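Local coordinates for uncharacterized protein (Pyrococcus horikoshii, PDB 1ZJJ) that is uncharacterised but is probably a magnesium-dependent phosphatase of the haloacid dehalogenase (HAD) superfamily, at residues M1-D7 with E204-D210; L81-F87 with L101-V106; V119-G125 with A146-T151; K225-T231 with P246-S252. All blocks are in the same frame, centred on the assembly; numbering follows the deposited sequence.

Contact 1: residues M1-D7 with E204-D210; sequences MVAIIFD and ELWMVGD. With MG (magnesium ion), chain D.
Val2 CG1 sits over one face of the Trp206 indole, 3.5 Å from the centroid of its five-membered ring and 7° off the normal, a CH-pi contact. At the edge of the same ring, in its plane, Trp206 NE1 donates to Glu204 OE1 at 3.1 Å, reaching that oxygen from above the carboxylate plane. The two strands, 2-6 and 204-209, are parallel neighbours at the centre of the Rossmann-like sheet of the HAD fold. Six backbone bonds join them, from Met1 O to Asp7 N. With chi1 at 175°, Val2 sets CG1 over the indole, trans to its own backbone N, and turns CG2 to the Glu204 carboxylate. Ile4 CD1 meets Trp206 CE3 obliquely at 3.9 Å. Tyr259 and Leu260 of helix 256-261 also pack on the indole. With an alanine in place of Trp206, Val2 CG1 and Ile4 CD1 would probably lose their aromatic partner and Glu204 OE1 its N-H donor. On the other face of the sheet, Ile5 CG2 touches Met207 SD at 3.9 Å.

Both strands run out into the metal site. Asp7 OD1 makes a salt bridge with Lys187, and Asp210 OD2 accepts a bond from Val233 N; these partners help to fix how the two carboxylates are turned. Asp9 O and three waters complete the magnesium shell. Asp7 OD2 binds magnesium at 2.2 Å and Asp210 OD1 binds it at 2.3 Å. The two carboxylate planes are 22° apart, and the metal bridges Asp7 OD2 and Asp210 OD1 across 3.0 Å.

Contact 2: residues L81-F87 with L101-V106; sequences LDPGKIF and LGWGIV
Trp103 sets CG anti to its carbonyl carbon (chi1 -69°), which lays one face of the indole against Pro83 and Gly84. Ile86 also holds CG1 anti to its carbonyl carbon (chi1 -50°), and its extended end carries CD1 to Trp103 and Leu101. Pro83 CA stands over the six-membered ring of Trp103, 3.4 Å from its centroid and 11° off the normal, a CH-pi contact. The proline ring continues along the same indole, with Pro83 CB 3.6 Å from Trp103 CE2. Gly84 N lies above that face too, nearer the rim. Leu101 CD1 is on the opposite face, also toward the rim. It meets Ile86 CD1 at 3.8 Å, the two side chains crossing at about a right angle.

The segments join an outer strand of the four-stranded parallel sheet, 86-89, to the loop between helices 92-101 and 108-115. This sheet belongs to the second domain, probably the cap of a HAD-type enzyme. A single bridge pairs Ile86 with Ile105. Ile86 N donates to Gly104 O at 2.9 Å, and Val106 N donates to Ile86 O at 2.8 Å. At Gly104 the backbone bends in a way that would press any side chain against the carbonyl of Trp103. Met77 of helix 69-80 packs on both Ile86 and Trp103, while the His121 ring also meets the indole. At the far end, Val106 O comes to the edge of the Phe87 ring, near its plane, 3.4 Å from Phe87 CD1.

Contact 3: residues V119-G125 with A146-T151; sequences VKHVVVG and ATFIGT
Strands 121-124 and 147-150 run parallel, 18° apart and 4.7 Å between axes, with five backbone bonds from Lys120 O to Thr151 N. With helix 132-143 between them they form a beta-alpha-beta unit of the four-stranded sheet. On one face His121 and Thr147 lie side by side, pointing the same way. Each first torsion puts the leading atom anti to the carbonyl carbon (chi1 -52° and -46°), which brings Thr147 OG1 to the edge of the imidazole, near its plane. His121 NE2 is held by Asp82 O, so both ring nitrogens have partners, which probably fixes the rotation of the ring. A leucine at His121 would probably leave Thr147 OG1 and Asp82 O without these polar partners. Farther along this face Val123 CG2 meets Ile149 CD1 at 4.1 Å, and Met77 packs on both residues. On the other face Val122 CG2 reaches back to Ala146 CB, just before the second strand, at 3.8 Å, and Val124 CG2 approaches the Phe148 ring obliquely at CE1. Helices 132-143 and 167-178 cover this side. The side-chain bond between the strands joins His121 ND1 and Thr147 OG1 at 2.8 Å.

Contact 4: residues K225-T231 with P246-S252; sequences KAIMVLT and PDLVLPS
Ala226 and Asp247 grip each other at the closely fitted end of this pair. Ala226 N donates to Asp247 OD2 at 2.7 Å in an almost straight bond (177°), meeting the oxygen on its anti side, 25° out of the carboxylate plane. Asp247 holds CG anti to its carbonyl carbon (chi1 -65°), which turns the carboxylate back to that N-H. Ala226 O takes two donors, Asp247 N at 2.6 Å and Leu248 N at 3.1 Å. Asp247 itself is exposed, but Ala226 is buried. Regular parallel bonding follows through Met228 N and Leu250 N.

Side chains divide between the two sheet faces. Ile227 CG2 touches Leu248 CD2 and Leu250 CD1, each at 4.1 Å, and helix 256-261 covers these residues through Leu256 and Tyr259. On the other face Met228 CB rests on Pro246 CG at 3.8 Å, the two side chains pointing the same way.

The far end is looser. Leu230 N makes two weak bonds, to Leu250 O and Pro251 O. Leu230 CD2 crosses Val249 CG1 at about a right angle, 3.8 Å away, among partly exposed residues, with Pro251 itself exposed. Thr231 CG2 still reaches Ser252 CB at 3.6 Å, but Thr231 OG1 bonds to Gly10 O and Ser252 OG to Glu255. Strand 248-250 is the outermost of its sheet in this chain, joined to 225-229 through helix 236-240 as a beta-alpha-beta crossover of the Rossmann-like HAD core.

In the fold
The chain starts in strand 2-6, and contact 1 closes only after nearly 200 residues, when strand 204-209 returns beside it. Contacts 2 and 3 fall within that long loop. They follow one another in series, each closing a short loop, and meet through neighbouring strands 86-89 and 121-124 of the four-stranded sheet. Contact 4 opens after contact 1 has closed. It extends the same six-stranded sheet, because strands 204-209 and 225-229 are neighbours. None of the contacts cross along the chain. Contacts 1 and 4 therefore tie together the magnesium-binding domain, and contacts 2 and 3 the other domain, with centres of contacts 1 and 3 about 29 Å apart.

Contact 1: residues M1-D7 with E204-D210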
# COMPACT_ATOMS: atom_id res chain seq x y z
N MET B 1 42.21 -3.48 -6.81
CA MET B 1 41.62 -4.77 -6.39
C MET B 1 40.10 -4.68 -6.46
O MET B 1 39.43 -4.37 -5.47
CB MET B 1 42.07 -5.12 -4.97
CG MET B 1 43.57 -4.94 -4.74
SD MET B 1 44.52 -5.55 -6.16
CE MET B 1 44.58 -7.32 -5.78
N VAL B 2 39.59 -4.93 -7.66
CA VAL B 2 38.17 -4.86 -7.94
C VAL B 2 37.38 -6.10 -7.51
O VAL B 2 37.84 -7.23 -7.65
CB VAL B 2 37.95 -4.65 -9.45
CG1 VAL B 2 36.45 -4.70 -9.78
CG2 VAL B 2 38.53 -3.31 -9.88
N ALA B 3 36.18 -5.85 -6.99
CA ALA B 3 35.24 -6.88 -6.57
C ALA B 3 33.96 -6.56 -7.33
O ALA B 3 33.56 -5.40 -7.40
CB ALA B 3 35.00 -6.83 -5.04
N ILE B 4 33.33 -7.57 -7.92
CA ILE B 4 32.14 -7.32 -8.70
C ILE B 4 30.89 -7.88 -8.04
O ILE B 4 30.84 -9.05 -7.66
CB ILE B 4 32.29 -7.89 -10.13
CG1 ILE B 4 33.60 -7.39 -10.76
CG2 ILE B 4 31.10 -7.46 -11.00
CD1 ILE B 4 33.91 -7.98 -12.13
N ILE B 5 29.88 -7.03 -7.89
CA ILE B 5 28.62 -7.41 -7.28
C ILE B 5 27.57 -7.54 -8.40
O ILE B 5 27.38 -6.62 -9.19
CB ILE B 5 28.15 -6.33 -6.28
CG1 ILE B 5 29.31 -5.95 -5.34
CG2 ILE B 5 26.95 -6.84 -5.48
CD1 ILE B 5 29.89 -7.11 -4.56
N PHE B 6 26.89 -8.69 -8.46
CA PHE B 6 25.87 -8.92 -9.48
C PHE B 6 24.45 -9.07 -8.96
O PHE B 6 24.20 -9.82 -8.01
CB PHE B 6 26.12 -10.20 -10.28
CG PHE B 6 27.44 -10.25 -11.00
CD1 PHE B 6 28.59 -10.63 -10.33
CD2 PHE B 6 27.51 -9.96 -12.36
CE1 PHE B 6 29.81 -10.73 -11.01
CE2 PHE B 6 28.72 -10.05 -13.05
CZ PHE B 6 29.87 -10.44 -12.37
N ASP B 7 23.52 -8.37 -9.60
CA ASP B 7 22.11 -8.53 -9.28
C ASP B 7 21.86 -9.88 -9.94
O ASP B 7 22.67 -10.31 -10.77
CB ASP B 7 21.27 -7.46 -9.96
CG ASP B 7 19.80 -7.81 -9.96
OD1 ASP B 7 19.19 -7.86 -8.87
OD2 ASP B 7 19.26 -8.05 -11.05
N GLU B 204 37.64 -1.99 -4.81
CA GLU B 204 36.97 -1.02 -5.67
C GLU B 204 35.77 -1.86 -6.07
O GLU B 204 35.94 -2.93 -6.64
CB GLU B 204 37.82 -0.72 -6.90
CG GLU B 204 37.02 -0.07 -8.00
CD GLU B 204 37.84 0.16 -9.25
OE1 GLU B 204 37.24 0.55 -10.27
OE2 GLU B 204 39.09 -0.04 -9.22
N LEU B 205 34.58 -1.37 -5.78
CA LEU B 205 33.36 -2.12 -6.07
C LEU B 205 32.66 -1.77 -7.37
O LEU B 205 32.55 -0.60 -7.72
CB LEU B 205 32.36 -1.95 -4.92
CG LEU B 205 32.82 -2.30 -3.51
CD1 LEU B 205 31.71 -1.98 -2.51
CD2 LEU B 205 33.19 -3.78 -3.45
N TRP B 206 32.20 -2.81 -8.07
CA TRP B 206 31.45 -2.66 -9.31
C TRP B 206 30.08 -3.29 -9.08
O TRP B 206 29.97 -4.33 -8.44
CB TRP B 206 32.11 -3.41 -10.47
CG TRP B 206 33.38 -2.80 -11.01
CD1 TRP B 206 34.10 -1.78 -10.47
CD2 TRP B 206 34.09 -3.24 -12.17
NE1 TRP B 206 35.23 -1.55 -11.23
CE2 TRP B 206 35.25 -2.44 -12.27
CE3 TRP B 206 33.86 -4.24 -13.13
CZ2 TRP B 206 36.18 -2.60 -13.31
CZ3 TRP B 206 34.79 -4.40 -14.15
CH2 TRP B 206 35.94 -3.59 -14.23
N MET B 207 29.03 -2.65 -9.59
CA MET B 207 27.67 -3.15 -9.44
C MET B 207 27.11 -3.42 -10.83
O MET B 207 27.10 -2.55 -11.69
CB MET B 207 26.79 -2.12 -8.74
CG MET B 207 25.34 -2.55 -8.54
SD MET B 207 25.19 -3.91 -7.37
CE MET B 207 23.85 -4.88 -8.13
N VAL B 208 26.65 -4.65 -11.06
CA VAL B 208 26.09 -5.02 -12.35
C VAL B 208 24.61 -5.37 -12.17
O VAL B 208 24.27 -6.31 -11.45
CB VAL B 208 26.81 -6.24 -12.94
CG1 VAL B 208 26.20 -6.61 -14.27
CG2 VAL B 208 28.31 -5.96 -13.08
N GLY B 209 23.73 -4.61 -12.83
CA GLY B 209 22.31 -4.86 -12.70
C GLY B 209 21.50 -4.52 -13.94
O GLY B 209 22.04 -4.04 -14.93
N ASP B 210 20.19 -4.79 -13.88
CA ASP B 210 19.31 -4.51 -15.01
C ASP B 210 18.22 -3.51 -14.66
O ASP B 210 17.43 -3.12 -15.52
CB ASP B 210 18.64 -5.80 -15.51
CG ASP B 210 17.67 -6.36 -14.51
OD1 ASP B 210 18.12 -6.59 -13.37
OD2 ASP B 210 16.49 -6.57 -14.84
MG MG D . 17.21 -7.73 -11.63
O HOH W 1 16.34 -8.69 -10.05
O HOH W 2 15.30 -7.35 -12.55
O HOH W 3 17.20 -5.90 -10.50

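Contact 2: residues L81-F87 with L101-V106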
# COMPACT_ATOMS: atom_id res chain seq x y z
N LEU B 81 20.28 -2.74 16.10
CA LEU B 81 19.08 -2.66 16.92
C LEU B 81 19.20 -3.48 18.20
O LEU B 81 20.13 -4.27 18.34
CB LEU B 81 17.86 -3.12 16.12
CG LEU B 81 17.61 -2.40 14.79
CD1 LEU B 81 16.46 -3.09 14.05
CD2 LEU B 81 17.28 -0.92 15.03
N ASP B 82 18.26 -3.28 19.11
CA ASP B 82 18.27 -4.02 20.37
C ASP B 82 17.36 -5.23 20.26
O ASP B 82 16.21 -5.11 19.86
CB ASP B 82 17.81 -3.12 21.51
CG ASP B 82 18.61 -1.85 21.60
OD1 ASP B 82 19.86 -1.93 21.66
OD2 ASP B 82 17.99 -0.77 21.59
N PRO B 83 17.87 -6.41 20.63
CA PRO B 83 17.08 -7.64 20.55
C PRO B 83 15.69 -7.50 21.16
O PRO B 83 15.52 -6.97 22.25
CB PRO B 83 17.95 -8.65 21.30
CG PRO B 83 19.34 -8.16 21.00
CD PRO B 83 19.19 -6.68 21.22
N GLY B 84 14.69 -7.99 20.43
CA GLY B 84 13.31 -7.92 20.87
C GLY B 84 12.49 -8.83 19.98
O GLY B 84 12.97 -9.26 18.92
N LYS B 85 11.26 -9.14 20.39
CA LYS B 85 10.42 -10.02 19.58
C LYS B 85 10.06 -9.41 18.23
O LYS B 85 9.84 -8.21 18.11
CB LYS B 85 9.17 -10.41 20.36
CG LYS B 85 9.50 -11.31 21.52
CD LYS B 85 8.39 -11.26 22.52
CE LYS B 85 7.72 -12.61 22.69
NZ LYS B 85 6.69 -12.56 23.75
N ILE B 86 10.02 -10.28 17.23
CA ILE B 86 9.75 -9.90 15.85
C ILE B 86 8.44 -10.44 15.29
O ILE B 86 8.06 -11.60 15.54
CB ILE B 86 10.89 -10.43 14.91
CG1 ILE B 86 12.25 -10.03 15.49
CG2 ILE B 86 10.71 -9.89 13.47
CD1 ILE B 86 13.44 -10.79 14.89
N PHE B 87 7.76 -9.60 14.52
CA PHE B 87 6.55 -10.02 13.83
C PHE B 87 6.96 -9.95 12.37
O PHE B 87 7.44 -8.92 11.91
CB PHE B 87 5.39 -9.06 14.09
CG PHE B 87 4.13 -9.46 13.37
CD1 PHE B 87 3.45 -10.63 13.73
CD2 PHE B 87 3.64 -8.71 12.31
CE1 PHE B 87 2.30 -11.03 13.05
CE2 PHE B 87 2.50 -9.10 11.62
CZ PHE B 87 1.82 -10.26 11.99
N LEU B 101 18.13 -15.07 14.11
CA LEU B 101 18.50 -14.02 15.06
C LEU B 101 18.31 -14.55 16.47
O LEU B 101 19.03 -14.17 17.40
CB LEU B 101 17.63 -12.78 14.86
CG LEU B 101 18.12 -11.71 13.88
CD1 LEU B 101 17.06 -10.62 13.72
CD2 LEU B 101 19.42 -11.11 14.39
N GLY B 102 17.33 -15.43 16.63
CA GLY B 102 17.05 -16.01 17.93
C GLY B 102 16.38 -15.05 18.88
O GLY B 102 16.32 -15.30 20.08
N TRP B 103 15.85 -13.95 18.36
CA TRP B 103 15.18 -12.95 19.19
C TRP B 103 13.77 -13.36 19.58
O TRP B 103 13.18 -12.81 20.52
CB TRP B 103 15.14 -11.60 18.47
CG TRP B 103 16.49 -10.95 18.31
CD1 TRP B 103 17.70 -11.46 18.68
CD2 TRP B 103 16.76 -9.66 17.73
NE1 TRP B 103 18.71 -10.57 18.37
CE2 TRP B 103 18.16 -9.46 17.78
CE3 TRP B 103 15.95 -8.66 17.17
CZ2 TRP B 103 18.77 -8.30 17.30
CZ3 TRP B 103 16.56 -7.50 16.69
CH2 TRP B 103 17.95 -7.34 16.76
N GLY B 104 13.22 -14.34 18.87
CA GLY B 104 11.87 -14.79 19.16
C GLY B 104 10.87 -14.15 18.22
O GLY B 104 10.81 -12.93 18.08
N ILE B 105 10.07 -14.99 17.57
CA ILE B 105 9.06 -14.52 16.62
C ILE B 105 7.65 -14.67 17.16
O ILE B 105 7.27 -15.72 17.66
CB ILE B 105 9.13 -15.30 15.29
CG1 ILE B 105 10.45 -14.99 14.58
CG2 ILE B 105 7.93 -14.95 14.41
CD1 ILE B 105 10.65 -15.80 13.31
N VAL B 106 6.86 -13.60 17.06
CA VAL B 106 5.47 -13.63 17.49
C VAL B 106 4.68 -14.12 16.28
O VAL B 106 4.66 -13.46 15.23
CB VAL B 106 4.96 -12.23 17.90
CG1 VAL B 106 3.47 -12.30 18.23
CG2 VAL B 106 5.74 -11.71 19.09

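Contact 3: residues V119-G125 with A146-T151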
# COMPACT_ATOMS: atom_id res chain seq x y z
N VAL B 119 5.43 -7.00 20.54
CA VAL B 119 6.36 -6.96 19.41
C VAL B 119 7.26 -5.73 19.44
O VAL B 119 6.77 -4.61 19.62
CB VAL B 119 5.59 -6.96 18.07
CG1 VAL B 119 6.55 -6.63 16.91
CG2 VAL B 119 4.93 -8.30 17.85
N LYS B 120 8.56 -5.92 19.26
CA LYS B 120 9.51 -4.81 19.27
C LYS B 120 9.98 -4.43 17.86
O LYS B 120 10.40 -3.29 17.62
CB LYS B 120 10.73 -5.16 20.14
CG LYS B 120 10.43 -5.33 21.62
CD LYS B 120 9.93 -4.03 22.23
CE LYS B 120 9.57 -4.19 23.70
NZ LYS B 120 10.77 -4.39 24.57
N HIS B 121 9.91 -5.38 16.93
CA HIS B 121 10.33 -5.15 15.56
C HIS B 121 9.37 -5.78 14.56
O HIS B 121 8.97 -6.94 14.71
CB HIS B 121 11.73 -5.74 15.32
CG HIS B 121 12.75 -5.31 16.33
ND1 HIS B 121 13.21 -4.01 16.42
CD2 HIS B 121 13.41 -6.00 17.29
CE1 HIS B 121 14.11 -3.92 17.39
NE2 HIS B 121 14.24 -5.12 17.93
N VAL B 122 8.99 -5.02 13.53
CA VAL B 122 8.13 -5.54 12.48
C VAL B 122 8.95 -5.56 11.20
O VAL B 122 9.47 -4.53 10.77
CB VAL B 122 6.89 -4.65 12.27
CG1 VAL B 122 6.07 -5.19 11.10
CG2 VAL B 122 6.04 -4.62 13.54
N VAL B 123 9.10 -6.74 10.61
CA VAL B 123 9.89 -6.90 9.39
C VAL B 123 8.96 -7.27 8.23
O VAL B 123 8.22 -8.26 8.30
CB VAL B 123 10.97 -7.99 9.58
CG1 VAL B 123 11.75 -8.18 8.29
CG2 VAL B 123 11.93 -7.59 10.70
N VAL B 124 9.00 -6.47 7.17
CA VAL B 124 8.12 -6.67 6.03
C VAL B 124 8.87 -6.92 4.73
O VAL B 124 9.67 -6.10 4.31
CB VAL B 124 7.22 -5.43 5.82
CG1 VAL B 124 6.18 -5.69 4.74
CG2 VAL B 124 6.56 -5.04 7.14
N GLY B 125 8.60 -8.07 4.12
CA GLY B 125 9.20 -8.42 2.85
C GLY B 125 8.06 -8.84 1.94
O GLY B 125 6.89 -8.66 2.29
N ALA B 146 6.86 -0.43 17.67
CA ALA B 146 7.72 -1.43 17.06
C ALA B 146 8.45 -0.86 15.86
O ALA B 146 7.91 -0.03 15.14
CB ALA B 146 6.89 -2.62 16.61
N THR B 147 9.69 -1.30 15.66
CA THR B 147 10.48 -0.83 14.52
C THR B 147 9.76 -1.27 13.23
O THR B 147 9.19 -2.35 13.17
CB THR B 147 11.89 -1.45 14.52
OG1 THR B 147 12.45 -1.36 15.84
CG2 THR B 147 12.80 -0.70 13.55
N PHE B 148 9.79 -0.41 12.22
CA PHE B 148 9.16 -0.69 10.94
C PHE B 148 10.32 -0.90 9.97
O PHE B 148 10.99 0.06 9.58
CB PHE B 148 8.29 0.51 10.53
CG PHE B 148 7.58 0.36 9.19
CD1 PHE B 148 7.60 -0.83 8.48
CD2 PHE B 148 6.89 1.45 8.66
CE1 PHE B 148 6.93 -0.94 7.25
CE2 PHE B 148 6.21 1.35 7.44
CZ PHE B 148 6.23 0.16 6.73
N ILE B 149 10.57 -2.16 9.62
CA ILE B 149 11.67 -2.53 8.71
C ILE B 149 11.18 -3.19 7.43
O ILE B 149 10.41 -4.16 7.47
CB ILE B 149 12.63 -3.53 9.40
CG1 ILE B 149 13.15 -2.93 10.71
CG2 ILE B 149 13.80 -3.88 8.47
CD1 ILE B 149 13.68 -3.98 11.68
N GLY B 150 11.62 -2.67 6.29
CA GLY B 150 11.23 -3.24 5.01
C GLY B 150 12.43 -3.88 4.35
O GLY B 150 13.50 -3.27 4.30
N THR B 151 12.29 -5.10 3.83
CA THR B 151 13.44 -5.75 3.21
C THR B 151 13.94 -5.05 1.95
O THR B 151 15.14 -4.95 1.75
CB THR B 151 13.14 -7.24 2.86
OG1 THR B 151 12.05 -7.32 1.93
CG2 THR B 151 12.81 -8.03 4.12

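Contact 4: residues K225-T231 with P246-S252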
# COMPACT_ATOMS: atom_id res chain seq x y z
N LYS B 225 31.04 1.39 -9.48
CA LYS B 225 30.94 1.55 -10.93
C LYS B 225 29.57 1.02 -11.31
O LYS B 225 29.24 -0.13 -10.99
CB LYS B 225 32.04 0.76 -11.64
CG LYS B 225 31.97 0.86 -13.17
CD LYS B 225 33.02 -0.02 -13.84
CE LYS B 225 34.42 0.52 -13.63
NZ LYS B 225 34.61 1.82 -14.34
N ALA B 226 28.77 1.84 -11.98
CA ALA B 226 27.42 1.46 -12.37
C ALA B 226 27.35 0.81 -13.76
O ALA B 226 27.37 1.49 -14.79
CB ALA B 226 26.49 2.69 -12.32
N ILE B 227 27.27 -0.51 -13.77
CA ILE B 227 27.21 -1.26 -15.02
C ILE B 227 25.82 -1.84 -15.25
O ILE B 227 25.32 -2.62 -14.44
CB ILE B 227 28.21 -2.43 -15.03
CG1 ILE B 227 29.61 -1.92 -14.67
CG2 ILE B 227 28.21 -3.09 -16.41
CD1 ILE B 227 30.63 -3.03 -14.47
N MET B 228 25.20 -1.47 -16.35
CA MET B 228 23.88 -1.99 -16.66
C MET B 228 23.94 -2.94 -17.84
O MET B 228 24.66 -2.70 -18.81
CB MET B 228 22.90 -0.85 -16.97
CG MET B 228 21.46 -1.31 -17.11
SD MET B 228 20.28 0.02 -17.45
CE MET B 228 19.92 -0.26 -19.17
N VAL B 229 23.21 -4.04 -17.74
CA VAL B 229 23.15 -5.01 -18.83
C VAL B 229 21.76 -4.88 -19.44
O VAL B 229 20.83 -4.41 -18.78
CB VAL B 229 23.39 -6.46 -18.34
CG1 VAL B 229 24.84 -6.62 -17.92
CG2 VAL B 229 22.44 -6.80 -17.20
N LEU B 230 21.61 -5.29 -20.69
CA LEU B 230 20.33 -5.17 -21.37
C LEU B 230 19.48 -6.44 -21.39
O LEU B 230 18.44 -6.50 -22.06
CB LEU B 230 20.58 -4.68 -22.80
CG LEU B 230 21.43 -3.40 -22.84
CD1 LEU B 230 21.76 -3.04 -24.28
CD2 LEU B 230 20.68 -2.28 -22.17
N THR B 231 19.91 -7.46 -20.65
CA THR B 231 19.20 -8.74 -20.59
C THR B 231 18.02 -8.71 -19.62
O THR B 231 17.34 -9.73 -19.45
CB THR B 231 20.13 -9.89 -20.13
OG1 THR B 231 20.82 -9.51 -18.93
CG2 THR B 231 21.14 -10.23 -21.22
N PRO B 246 24.09 4.89 -15.86
CA PRO B 246 25.11 3.84 -15.81
C PRO B 246 26.44 4.38 -16.30
O PRO B 246 26.47 5.23 -17.20
CB PRO B 246 24.56 2.76 -16.75
CG PRO B 246 23.09 2.98 -16.74
CD PRO B 246 22.98 4.51 -16.75
N ASP B 247 27.54 3.89 -15.73
CA ASP B 247 28.87 4.30 -16.14
C ASP B 247 29.24 3.48 -17.37
O ASP B 247 30.07 3.89 -18.18
CB ASP B 247 29.89 4.02 -15.04
CG ASP B 247 29.65 4.84 -13.81
OD1 ASP B 247 29.49 6.07 -13.95
OD2 ASP B 247 29.64 4.27 -12.70
N LEU B 248 28.60 2.33 -17.50
CA LEU B 248 28.87 1.43 -18.62
C LEU B 248 27.64 0.60 -18.92
O LEU B 248 26.93 0.17 -18.00
CB LEU B 248 30.05 0.51 -18.27
CG LEU B 248 30.46 -0.57 -19.27
CD1 LEU B 248 31.22 0.04 -20.43
CD2 LEU B 248 31.34 -1.59 -18.56
N VAL B 249 27.37 0.38 -20.21
CA VAL B 249 26.24 -0.42 -20.63
C VAL B 249 26.76 -1.58 -21.47
O VAL B 249 27.54 -1.37 -22.41
CB VAL B 249 25.24 0.40 -21.49
CG1 VAL B 249 24.05 -0.48 -21.87
CG2 VAL B 249 24.77 1.62 -20.72
N LEU B 250 26.35 -2.79 -21.13
CA LEU B 250 26.79 -3.98 -21.86
C LEU B 250 25.59 -4.82 -22.27
O LEU B 250 24.54 -4.78 -21.63
CB LEU B 250 27.73 -4.83 -21.00
CG LEU B 250 29.05 -4.23 -20.49
CD1 LEU B 250 29.71 -5.24 -19.55
CD2 LEU B 250 29.96 -3.89 -21.65
N PRO B 251 25.73 -5.59 -23.36
CA PRO B 251 24.65 -6.46 -23.85
C PRO B 251 24.24 -7.48 -22.79
O PRO B 251 23.05 -7.74 -22.58
CB PRO B 251 25.28 -7.12 -25.07
CG PRO B 251 26.25 -6.07 -25.56
CD PRO B 251 26.88 -5.62 -24.27
N SER B 252 25.24 -8.06 -22.13
CA SER B 252 25.02 -9.05 -21.08
C SER B 252 26.29 -9.17 -20.25
O SER B 252 27.32 -8.58 -20.57
CB SER B 252 24.67 -10.42 -21.69
OG SER B 252 25.82 -11.08 -22.18